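PDB 6YUB: adenylyltransferase and sulfurtransferase uba4 from Chaetomium thermophilum, which probably activates the C-terminal Gly-Gly of a ubiquitin-like sulfur carrier with ATP and transfers sulfur to it, for tRNA 2-thiolation and molybdenum cofactor biosynthesis. Local coordinates for residues Q159-P171 with N245-D257. Residues are numbered along the deposited sequence; the frame is centred on the assembly and turned at random.
Sequences QKSGQLIVLNCPP and NLVQPTLLIYTYD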
ATOM      1  N   GLN B 159      11.691  -3.207   9.348  1.00 92.51           N
ATOM      2  CA  GLN B 159      12.199  -4.292   8.499  1.00 92.64           C
ATOM      3  C   GLN B 159      11.784  -3.977   7.067  1.00 85.82           C
ATOM      4  O   GLN B 159      12.030  -2.852   6.600  1.00 84.53           O
ATOM      5  CB  GLN B 159      11.707  -5.625   9.056  1.00 94.40           C
ATOM      6  N   LYS B 160      11.169  -4.908   6.339  1.00 71.68           N
ATOM      7  CA  LYS B 160      10.744  -4.688   4.963  1.00 66.35           C
ATOM      8  C   LYS B 160       9.276  -4.290   4.870  1.00 58.97           C
ATOM      9  O   LYS B 160       8.610  -4.599   3.876  1.00 57.69           O
ATOM     10  CB  LYS B 160      11.000  -5.948   4.135  1.00 70.66           C
ATOM     11  CG  LYS B 160      10.164  -7.145   4.576  1.00 75.08           C
ATOM     12  CD  LYS B 160      10.990  -8.422   4.615  1.00 80.94           C
ATOM     13  CE  LYS B 160      10.123  -9.641   4.910  1.00 85.36           C
ATOM     14  NZ  LYS B 160       9.484  -9.582   6.255  1.00 84.75           N
ATOM     15  N   SER B 161       8.757  -3.604   5.887  1.00 47.73           N
ATOM     16  CA  SER B 161       7.333  -3.348   5.983  1.00 45.39           C
ATOM     17  C   SER B 161       7.084  -1.952   6.534  1.00 39.68           C
ATOM     18  O   SER B 161       8.000  -1.262   6.987  1.00 45.60           O
ATOM     19  CB  SER B 161       6.640  -4.384   6.882  1.00 49.57           C
ATOM     20  OG  SER B 161       6.721  -3.997   8.245  1.00 49.69           O
ATOM     21  N   GLY B 162       5.816  -1.543   6.486  1.00 36.27           N
ATOM     22  CA  GLY B 162       5.381  -0.327   7.129  1.00 37.05           C
ATOM     23  C   GLY B 162       4.193  -0.610   8.026  1.00 35.59           C
ATOM     24  O   GLY B 162       3.553  -1.656   7.934  1.00 40.07           O
ATOM     25  N   GLN B 163       3.901   0.349   8.901  1.00 31.52           N
ATOM     26  CA  GLN B 163       2.839   0.182   9.881  1.00 34.79           C
ATOM     27  C   GLN B 163       2.080   1.486  10.059  1.00 35.05           C
ATOM     28  O   GLN B 163       2.614   2.569   9.824  1.00 38.70           O
ATOM     29  CB  GLN B 163       3.398  -0.275  11.237  1.00 41.86           C
ATOM     30  CG  GLN B 163       4.181  -1.573  11.175  1.00 51.03           C
ATOM     31  CD  GLN B 163       4.593  -2.072  12.545  1.00 52.22           C
ATOM     32  OE1 GLN B 163       5.050  -3.206  12.696  1.00 55.22           O
ATOM     33  NE2 GLN B 163       4.440  -1.222  13.553  1.00 51.61           N
ATOM     34  N   LEU B 164       0.826   1.367  10.486  1.00 39.08           N
ATOM     35  CA  LEU B 164      -0.016   2.526  10.745  1.00 43.03           C
ATOM     36  C   LEU B 164      -1.071   2.155  11.773  1.00 34.60           C
ATOM     37  O   LEU B 164      -1.604   1.041  11.751  1.00 38.73           O
ATOM     38  CB  LEU B 164      -0.685   3.025   9.459  1.00 47.25           C
ATOM     39  CG  LEU B 164      -1.728   4.132   9.621  1.00 52.93           C
ATOM     40  CD1 LEU B 164      -1.481   5.238   8.609  1.00 54.22           C
ATOM     41  CD2 LEU B 164      -3.121   3.562   9.448  1.00 55.68           C
ATOM     42  N   ILE B 165      -1.364   3.087  12.676  1.00 37.73           N
ATOM     43  CA  ILE B 165      -2.379   2.859  13.697  1.00 39.67           C
ATOM     44  C   ILE B 165      -2.859   4.205  14.219  1.00 30.33           C
ATOM     45  O   ILE B 165      -2.075   5.146  14.366  1.00 37.45           O
ATOM     46  CB  ILE B 165      -1.835   1.967  14.839  1.00 42.63           C
ATOM     47  CG1 ILE B 165      -2.964   1.601  15.803  1.00 42.38           C
ATOM     48  CG2 ILE B 165      -0.707   2.675  15.582  1.00 38.96           C
ATOM     49  CD1 ILE B 165      -2.677   0.369  16.629  1.00 45.48           C
ATOM     50  N   VAL B 166      -4.155   4.281  14.505  1.00 35.02           N
ATOM     51  CA  VAL B 166      -4.774   5.448  15.124  1.00 28.50           C
ATOM     52  C   VAL B 166      -4.928   5.165  16.612  1.00 33.08           C
ATOM     53  O   VAL B 166      -5.477   4.119  17.007  1.00 28.21           O
ATOM     54  CB  VAL B 166      -6.132   5.768  14.479  1.00 34.74           C
ATOM     55  CG1 VAL B 166      -6.753   7.010  15.105  1.00 34.33           C
ATOM     56  CG2 VAL B 166      -5.972   5.948  12.979  1.00 33.93           C
ATOM     57  N   LEU B 167      -4.441   6.088  17.440  1.00 33.20           N
ATOM     58  CA  LEU B 167      -4.369   5.882  18.880  1.00 34.06           C
ATOM     59  C   LEU B 167      -5.081   7.012  19.609  1.00 32.44           C
ATOM     60  O   LEU B 167      -5.150   8.147  19.124  1.00 34.03           O
ATOM     61  CB  LEU B 167      -2.908   5.798  19.353  1.00 31.28           C
ATOM     62  CG  LEU B 167      -2.056   4.704  18.712  1.00 30.71           C
ATOM     63  CD1 LEU B 167      -0.570   4.995  18.892  1.00 34.06           C
ATOM     64  CD2 LEU B 167      -2.411   3.344  19.299  1.00 35.00           C
ATOM     65  N   ASN B 168      -5.605   6.683  20.785  1.00 32.17           N
ATOM     66  CA  ASN B 168      -6.219   7.659  21.685  1.00 32.84           C
ATOM     67  C   ASN B 168      -7.247   8.515  20.952  1.00 35.15           C
ATOM     68  O   ASN B 168      -7.320   9.732  21.133  1.00 35.13           O
ATOM     69  CB  ASN B 168      -5.150   8.533  22.343  1.00 31.73           C
ATOM     70  CG  ASN B 168      -5.689   9.329  23.515  1.00 34.23           C
ATOM     71  OD1 ASN B 168      -6.554   8.862  24.252  1.00 38.39           O
ATOM     72  ND2 ASN B 168      -5.176  10.547  23.689  1.00 34.99           N
ATOM     73  N   CYS B 169      -8.054   7.868  20.115  1.00 35.01           N
ATOM     74  CA  CYS B 169      -9.081   8.557  19.340  1.00 35.68           C
ATOM     75  C   CYS B 169     -10.389   7.798  19.491  1.00 29.91           C
ATOM     76  O   CYS B 169     -10.453   6.609  19.124  1.00 32.98           O
ATOM     77  CB  CYS B 169      -8.673   8.653  17.866  1.00 33.32           C
ATOM     78  SG  CYS B 169      -9.762   9.695  16.868  1.00 35.81           S
ATOM     79  N   PRO B 170     -11.450   8.418  20.046  1.00 28.59           N
ATOM     80  CA  PRO B 170     -11.429   9.766  20.645  1.00 31.16           C
ATOM     81  C   PRO B 170     -10.633   9.773  21.948  1.00 28.33           C
ATOM     82  O   PRO B 170     -10.680   8.788  22.681  1.00 31.34           O
ATOM     83  CB  PRO B 170     -12.908  10.075  20.879  1.00 34.37           C
ATOM     84  CG  PRO B 170     -13.561   8.735  21.021  1.00 33.39           C
ATOM     85  CD  PRO B 170     -12.793   7.807  20.107  1.00 31.33           C
ATOM     86  N   PRO B 171      -9.913  10.861  22.227  1.00 36.71           N
ATOM     87  CA  PRO B 171      -9.048  10.877  23.418  1.00 41.16           C
ATOM     88  C   PRO B 171      -9.828  10.680  24.707  1.00 40.90           C
ATOM     89  O   PRO B 171     -10.959  11.151  24.850  1.00 45.38           O
ATOM     90  CB  PRO B 171      -8.388  12.263  23.358  1.00 39.79           C
ATOM     91  CG  PRO B 171      -9.301  13.087  22.507  1.00 41.38           C
ATOM     92  CD  PRO B 171      -9.869  12.140  21.491  1.00 36.39           C
ATOM     93  N   ASN B 245     -13.915   1.503  14.393  1.00 42.68           N
ATOM     94  CA  ASN B 245     -12.557   0.997  14.580  1.00 39.44           C
ATOM     95  C   ASN B 245     -11.682   2.007  15.328  1.00 38.51           C
ATOM     96  O   ASN B 245     -10.542   2.279  14.953  1.00 36.58           O
ATOM     97  CB  ASN B 245     -11.928   0.636  13.230  1.00 35.06           C
ATOM     98  CG  ASN B 245     -12.767  -0.336  12.436  1.00 40.04           C
ATOM     99  OD1 ASN B 245     -13.266  -0.008  11.353  1.00 37.52           O
ATOM    100  ND2 ASN B 245     -12.929  -1.543  12.964  1.00 38.67           N
ATOM    101  N   LEU B 246     -12.237   2.562  16.405  1.00 39.29           N
ATOM    102  CA  LEU B 246     -11.549   3.571  17.201  1.00 38.94           C
ATOM    103  C   LEU B 246     -11.149   3.045  18.576  1.00 39.84           C
ATOM    104  O   LEU B 246      -9.965   3.076  18.933  1.00 38.87           O
ATOM    105  CB  LEU B 246     -12.438   4.815  17.342  1.00 34.69           C
ATOM    106  CG  LEU B 246     -12.688   5.609  16.057  1.00 33.79           C
ATOM    107  CD1 LEU B 246     -13.640   6.770  16.319  1.00 31.72           C
ATOM    108  CD2 LEU B 246     -11.387   6.112  15.464  1.00 28.22           C
ATOM    109  N   VAL B 247     -12.107   2.561  19.365  1.00 33.25           N
ATOM    110  CA  VAL B 247     -11.782   2.063  20.702  1.00 45.02           C
ATOM    111  C   VAL B 247     -10.861   0.854  20.610  1.00 48.20           C
ATOM    112  O   VAL B 247      -9.939   0.694  21.424  1.00 49.34           O
ATOM    113  CB  VAL B 247     -13.071   1.741  21.481  1.00 46.02           C
ATOM    114  CG1 VAL B 247     -12.762   0.869  22.689  1.00 50.67           C
ATOM    115  CG2 VAL B 247     -13.754   3.032  21.914  1.00 47.46           C
ATOM    116  N   GLN B 248     -11.094  -0.018  19.627  1.00 35.15           N
ATOM    117  CA  GLN B 248     -10.218  -1.152  19.332  1.00 38.74           C
ATOM    118  C   GLN B 248      -9.708  -0.954  17.912  1.00 34.72           C
ATOM    119  O   GLN B 248     -10.308  -1.457  16.951  1.00 35.68           O
ATOM    120  CB  GLN B 248     -10.949  -2.483  19.488  1.00 40.34           C
ATOM    121  CG  GLN B 248     -11.213  -2.866  20.930  1.00 50.20           C
ATOM    122  CD  GLN B 248     -11.752  -4.278  21.074  1.00 55.31           C
ATOM    123  OE1 GLN B 248     -11.058  -5.254  20.780  1.00 55.80           O
ATOM    124  NE2 GLN B 248     -12.996  -4.393  21.521  1.00 54.96           N
ATOM    125  N   PRO B 249      -8.612  -0.223  17.730  1.00 49.96           N
ATOM    126  CA  PRO B 249      -8.165   0.126  16.378  1.00 45.81           C
ATOM    127  C   PRO B 249      -7.436  -1.031  15.708  1.00 40.78           C
ATOM    128  O   PRO B 249      -7.059  -2.022  16.332  1.00 41.62           O
ATOM    129  CB  PRO B 249      -7.223   1.314  16.613  1.00 45.99           C
ATOM    130  CG  PRO B 249      -6.636   1.041  17.981  1.00 47.11           C
ATOM    131  CD  PRO B 249      -7.729   0.343  18.776  1.00 51.13           C
ATOM    132  N   THR B 250      -7.239  -0.876  14.404  1.00 36.39           N
ATOM    133  CA  THR B 250      -6.529  -1.850  13.592  1.00 30.71           C
ATOM    134  C   THR B 250      -5.073  -1.437  13.442  1.00 34.43           C
ATOM    135  O   THR B 250      -4.770  -0.260  13.222  1.00 36.35           O
ATOM    136  CB  THR B 250      -7.177  -1.976  12.210  1.00 32.95           C
ATOM    137  OG1 THR B 250      -8.512  -2.480  12.345  1.00 40.63           O
ATOM    138  CG2 THR B 250      -6.371  -2.903  11.316  1.00 35.86           C
ATOM    139  N   LEU B 251      -4.176  -2.408  13.565  1.00 34.49           N
ATOM    140  CA  LEU B 251      -2.766  -2.205  13.243  1.00 34.57           C
ATOM    141  C   LEU B 251      -2.548  -2.653  11.801  1.00 35.50           C
ATOM    142  O   LEU B 251      -2.572  -3.853  11.508  1.00 38.30           O
ATOM    143  CB  LEU B 251      -1.862  -2.979  14.197  1.00 34.25           C
ATOM    144  CG  LEU B 251      -0.379  -2.973  13.824  1.00 35.48           C
ATOM    145  CD1 LEU B 251       0.176  -1.547  13.798  1.00 33.04           C
ATOM    146  CD2 LEU B 251       0.424  -3.841  14.780  1.00 35.82           C
ATOM    147  N   LEU B 252      -2.350  -1.695  10.901  1.00 42.21           N
ATOM    148  CA  LEU B 252      -2.115  -1.999   9.496  1.00 41.81           C
ATOM    149  C   LEU B 252      -0.634  -2.287   9.288  1.00 45.02           C
ATOM    150  O   LEU B 252       0.222  -1.496   9.703  1.00 46.88           O
ATOM    151  CB  LEU B 252      -2.560  -0.841   8.606  1.00 40.72           C
ATOM    152  CG  LEU B 252      -2.507  -1.112   7.100  1.00 42.22           C
ATOM    153  CD1 LEU B 252      -3.545  -2.151   6.710  1.00 43.34           C
ATOM    154  CD2 LEU B 252      -2.702   0.170   6.309  1.00 42.37           C
ATOM    155  N   ILE B 253      -0.335  -3.414   8.649  1.00 41.85           N
ATOM    156  CA  ILE B 253       1.035  -3.814   8.351  1.00 38.16           C
ATOM    157  C   ILE B 253       1.111  -4.134   6.866  1.00 44.96           C
ATOM    158  O   ILE B 253       0.437  -5.057   6.392  1.00 49.09           O
ATOM    159  CB  ILE B 253       1.486  -5.023   9.188  1.00 45.19           C
ATOM    160  CG1 ILE B 253       1.359  -4.708  10.682  1.00 39.70           C
ATOM    161  CG2 ILE B 253       2.918  -5.413   8.835  1.00 44.39           C
ATOM    162  CD1 ILE B 253       1.805  -5.826  11.594  1.00 47.30           C
ATOM    163  N   TYR B 254       1.925  -3.379   6.136  1.00 47.21           N
ATOM    164  CA  TYR B 254       2.144  -3.608   4.714  1.00 42.78           C
ATOM    165  C   TYR B 254       3.552  -4.153   4.514  1.00 43.36           C
ATOM    166  O   TYR B 254       4.533  -3.469   4.821  1.00 44.50           O
ATOM    167  CB  TYR B 254       1.945  -2.326   3.910  1.00 43.85           C
ATOM    168  CG  TYR B 254       2.304  -2.489   2.451  1.00 44.95           C
ATOM    169  CD1 TYR B 254       1.785  -3.541   1.706  1.00 48.61           C
ATOM    170  CD2 TYR B 254       3.161  -1.600   1.822  1.00 44.61           C
ATOM    171  CE1 TYR B 254       2.113  -3.704   0.378  1.00 52.57           C
ATOM    172  CE2 TYR B 254       3.494  -1.751   0.489  1.00 48.84           C
ATOM    173  CZ  TYR B 254       2.967  -2.802  -0.228  1.00 48.38           C
ATOM    174  OH  TYR B 254       3.293  -2.965  -1.551  1.00 54.04           O
ATOM    175  N   THR B 255       3.644  -5.373   3.998  1.00 39.50           N
ATOM    176  CA  THR B 255       4.922  -6.028   3.749  1.00 41.02           C
ATOM    177  C   THR B 255       5.250  -5.946   2.264  1.00 45.32           C
ATOM    178  O   THR B 255       4.411  -6.268   1.416  1.00 43.21           O
ATOM    179  CB  THR B 255       4.886  -7.487   4.208  1.00 43.08           C
ATOM    180  OG1 THR B 255       4.546  -7.540   5.599  1.00 44.60           O
ATOM    181  CG2 THR B 255       6.240  -8.150   3.997  1.00 45.98           C
ATOM    182  N   TYR B 256       6.473  -5.521   1.958  1.00 49.93           N
ATOM    183  CA  TYR B 256       6.914  -5.246   0.590  1.00 49.27           C
ATOM    184  C   TYR B 256       8.124  -6.123   0.297  1.00 52.84           C
ATOM    185  O   TYR B 256       9.183  -5.953   0.910  1.00 56.80           O
ATOM    186  CB  TYR B 256       7.245  -3.764   0.430  1.00 50.04           C
ATOM    187  CG  TYR B 256       7.651  -3.327  -0.962  1.00 48.03           C
ATOM    188  CD1 TYR B 256       8.968  -3.432  -1.391  1.00 47.13           C
ATOM    189  CD2 TYR B 256       6.721  -2.780  -1.835  1.00 45.39           C
ATOM    190  CE1 TYR B 256       9.343  -3.022  -2.654  1.00 49.91           C
ATOM    191  CE2 TYR B 256       7.085  -2.367  -3.099  1.00 47.29           C
ATOM    192  CZ  TYR B 256       8.399  -2.488  -3.506  1.00 50.36           C
ATOM    193  OH  TYR B 256       8.773  -2.072  -4.769  1.00 44.35           O
ATOM    194  N   ASP B 257       7.968  -7.053  -0.640  1.00 40.79           N
ATOM    195  CA  ASP B 257       9.035  -7.955  -1.052  1.00 45.97           C
ATOM    196  C   ASP B 257       9.314  -7.739  -2.533  1.00 43.21           C
ATOM    197  O   ASP B 257       8.399  -7.820  -3.359  1.00 41.75           O
ATOM    198  CB  ASP B 257       8.661  -9.413  -0.777  1.00 51.56           C
ATOM    199  CG  ASP B 257       9.852 -10.348  -0.873  1.00 60.75           C
ATOM    200  OD1 ASP B 257      10.594 -10.273  -1.874  1.00 63.67           O
ATOM    201  OD2 ASP B 257      10.053 -11.152   0.061  1.00 64.66           O
TER
HETATM  202  O   HOH W   1      -5.742   2.343  13.192  1.00 33.24           O
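Gly162 and Tyr254 face each other as a hydrogen-bonded antiparallel pair in the ThiF-type adenylation domain, in the antiparallel part of the mixed sheet, beyond its parallel Rossmann-like strands. Strands 161-167 and 250-255 run at 165° to each other. Two bonds join Gly162 to Tyr254 and two more join Leu164 to Leu252; beyond them Tyr256 N donates to Lys160 O at 3.0 Å, almost in line with the carbonyl.

Leu164 and Leu252 send their side chains to the same face as Tyr254, their CB atoms 4.4 Å apart; helix 208-228 packs on Leu164 and Tyr254, whose ring stacks with Phe267. Gln163 and Ile253 share the other face, as do Ser161 and Thr255. In Leu251, chi1 of 172° carries CG beside the carbonyl carbon and chi2 of 60° then brings CD1 toward the partner strand, where it rests against Ile165 CB at 4.2 Å and near the carbonyl oxygen of Leu164.

Past Ile165 the strands separate, and Pro249 brings CB and CG against Val166 O, CB at 3.3 Å, while CG also meets Ile165 CD1 at 4.2 Å. Farther on, Leu246 spans the cis Cys169-Pro170 peptide, its CB 3.2 Å from Cys169 O. The Leu246 side chain lies at about a right angle to that of Pro170, its CD1 touching Pro170 CD, and CD2 reaches Cys169 SG at 4.2 Å. Cutting Leu246 back to an alanine, which removes CD1 and CD2, is likely to leave the sulfur of Cys169 and CD of Pro170 without this apolar partner. In the widened gap a water accepts a hydrogen bond from Val166 N and donates one to Thr250 O, its oxygen 2.8 Å from each.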